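Local coordinates for protein Alpha/beta hydrolase (PDB 2QJW) that is a putative hydrolase of the alpha/beta superfamily, probably using a serine nucleophile, whose substrate is not known, at residues Leu63-Arg68 against Val91-Pro96. Residues are numbered along the deposited sequence; the frame is centred on the assembly and turned at random. Where two conformers were deposited one is given.
Sequences LLEIAR and VSLQVP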
loop_
_atom_site.group_PDB
_atom_site.type_symbol
_atom_site.label_atom_id
_atom_site.label_comp_id
_atom_site.label_asym_id
_atom_site.label_seq_id
_atom_site.Cartn_x
_atom_site.Cartn_y
_atom_site.Cartn_z
ATOM N N LEU A 63 0.310 -10.564 25.901
ATOM C CA LEU A 63 0.984 -10.713 24.617
ATOM C C LEU A 63 2.483 -10.889 24.767
ATOM O O LEU A 63 3.060 -11.679 24.049
ATOM C CB LEU A 63 0.666 -9.539 23.697
ATOM C CG LEU A 63 1.247 -9.630 22.308
ATOM C CD1 LEU A 63 0.900 -10.955 21.590
ATOM C CD2 LEU A 63 0.789 -8.450 21.455
ATOM N N LEU A 64 3.138 -10.141 25.687
ATOM C CA LEU A 64 4.558 -10.265 25.907
ATOM C C LEU A 64 4.913 -11.728 26.263
ATOM O O LEU A 64 5.855 -12.300 25.712
ATOM C CB LEU A 64 4.976 -9.327 27.049
ATOM C CG LEU A 64 6.426 -9.380 27.538
ATOM C CD1 LEU A 64 7.337 -9.067 26.381
ATOM C CD2 LEU A 64 6.605 -8.394 28.712
ATOM N N GLU A 65 4.112 -12.315 27.137
ATOM C CA GLU A 65 4.385 -13.673 27.593
ATOM C C GLU A 65 4.260 -14.668 26.455
ATOM O O GLU A 65 5.097 -15.569 26.291
ATOM C CB GLU A 65 3.444 -14.008 28.749
ATOM C CG GLU A 65 3.913 -13.290 30.035
ATOM C CD GLU A 65 3.029 -13.542 31.269
ATOM O OE1 GLU A 65 2.097 -14.367 31.211
ATOM O OE2 GLU A 65 3.303 -12.907 32.304
ATOM N N ILE A 66 3.217 -14.504 25.641
ATOM C CA ILE A 66 3.003 -15.349 24.508
ATOM C C ILE A 66 4.093 -15.204 23.435
ATOM O O ILE A 66 4.589 -16.189 22.826
ATOM C CB ILE A 66 1.581 -15.082 23.906
ATOM C CG1 ILE A 66 0.490 -15.529 24.902
ATOM C CG2 ILE A 66 1.368 -15.803 22.622
ATOM C CD1 ILE A 66 -0.968 -15.099 24.511
ATOM N N ALA A 67 4.504 -13.958 23.181
ATOM C CA ALA A 67 5.561 -13.749 22.190
ATOM C C ALA A 67 6.888 -14.281 22.641
ATOM O O ALA A 67 7.616 -14.890 21.843
ATOM C CB ALA A 67 5.642 -12.232 21.903
ATOM N N ARG A 68 7.224 -14.034 23.902
ATOM C CA ARG A 68 8.482 -14.522 24.462
ATOM C C ARG A 68 8.556 -16.025 24.305
ATOM O O ARG A 68 9.573 -16.541 23.799
ATOM C CB ARG A 68 8.547 -14.053 25.936
ATOM C CG ARG A 68 9.669 -14.514 26.807
ATOM C CD ARG A 68 10.970 -14.027 26.369
ATOM N NE ARG A 68 11.152 -12.566 26.417
ATOM C CZ ARG A 68 12.254 -11.971 25.965
ATOM N NH1 ARG A 68 13.246 -12.702 25.429
ATOM N NH2 ARG A 68 12.356 -10.652 26.013
ATOM N N VAL A 91 5.001 -4.550 22.246
ATOM C CA VAL A 91 5.656 -5.808 22.589
ATOM C C VAL A 91 6.882 -6.031 21.745
ATOM O O VAL A 91 7.853 -6.617 22.227
ATOM C CB VAL A 91 4.651 -7.002 22.555
ATOM C CG1 VAL A 91 5.375 -8.390 22.585
ATOM C CG2 VAL A 91 3.669 -6.819 23.718
ATOM N N SER A 92 6.928 -5.533 20.490
ATOM C CA SER A 92 8.116 -5.713 19.675
ATOM C C SER A 92 9.372 -5.064 20.285
ATOM O O SER A 92 10.465 -5.445 19.923
ATOM C CB SER A 92 7.936 -5.159 18.255
ATOM O OG SER A 92 7.872 -3.742 18.217
ATOM N N LEU A 93 9.157 -4.081 21.158
ATOM C CA LEU A 93 10.174 -3.338 21.899
ATOM C C LEU A 93 10.789 -4.186 23.009
ATOM O O LEU A 93 11.886 -3.837 23.480
ATOM C CB LEU A 93 9.586 -2.086 22.539
ATOM C CG LEU A 93 8.819 -0.984 21.733
ATOM C CD1 LEU A 93 8.030 -0.027 22.650
ATOM C CD2 LEU A 93 9.774 -0.245 20.914
ATOM N N GLN A 94 10.120 -5.287 23.362
ATOM C CA GLN A 94 10.511 -6.151 24.486
ATOM C C GLN A 94 10.927 -7.571 24.173
ATOM O O GLN A 94 11.440 -8.249 25.068
ATOM C CB GLN A 94 9.296 -6.179 25.444
ATOM C CG GLN A 94 9.050 -4.820 26.052
ATOM C CD GLN A 94 8.197 -4.882 27.327
ATOM O OE1 GLN A 94 7.158 -4.253 27.411
ATOM N NE2 GLN A 94 8.632 -5.680 28.298
ATOM N N VAL A 95 10.679 -8.032 22.947
ATOM C CA VAL A 95 11.012 -9.350 22.492
ATOM C C VAL A 95 11.645 -9.243 21.088
ATOM O O VAL A 95 11.351 -8.310 20.357
ATOM C CB VAL A 95 9.744 -10.294 22.483
ATOM C CG1 VAL A 95 8.889 -10.120 21.218
ATOM C CG2 VAL A 95 10.146 -11.736 22.635
ATOM N N PRO A 96 12.541 -10.148 20.705
ATOM C CA PRO A 96 13.058 -10.012 19.319
ATOM C C PRO A 96 11.942 -10.412 18.352
ATOM O O PRO A 96 11.454 -11.543 18.382
ATOM C CB PRO A 96 14.264 -10.928 19.283
ATOM C CG PRO A 96 14.092 -11.878 20.385
ATOM C CD PRO A 96 13.226 -11.259 21.420
#
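The CA atoms of Leu64 and Arg68, one helical turn apart, lie nearest those of Val91 and Val95, with the CA atoms of Leu64 and Val91 5.7 Å apart. Residues 63-68 are helical, while the chain at 91-96 leaves a helix and turns into a loop. Val91 sets both methyls against the backbone of Leu64, CG1 at its CA and CG2 at its N. Its CG1 also lies 3.9 Å from CB of Ala67, and its CG2 also packs on the CB, CG and CD2 of Leu63. In one of the two conformers of Val95, its CG1 reaches the same Ala67 methyl.

Leu64 and Gln94 meet at about a right angle nearer the surface. CD1 of Leu64 touches CB of Gln94 at 3.6 Å, and its CD2 meets the amide NE2 of Gln94 at 3.4 Å. Arg68 leaves the helix with CG anti to the backbone N (chi1 174°). Bends at chi2 and chi3 then carry the guanidinium past Val95, the two side chains running in opposite directions. In that same conformer, CG2 of Val95 sits over the centre of one guanidinium face, 3.9 Å from CZ of Arg68. This methyl also packs on CA of Arg68. NH2 of Arg68 comes to 2.7 Å from the backbone O of Gln94.

The contact joins helix 56-71 to the C-terminal end of helix 83-92, which follows the probable nucleophile elbow. The side chain of Leu63 lies near that elbow without touching it. Leu63 and Ala67 also pack on Ile8 of strand 6-10, next to strand 76-81 in the parallel sheet.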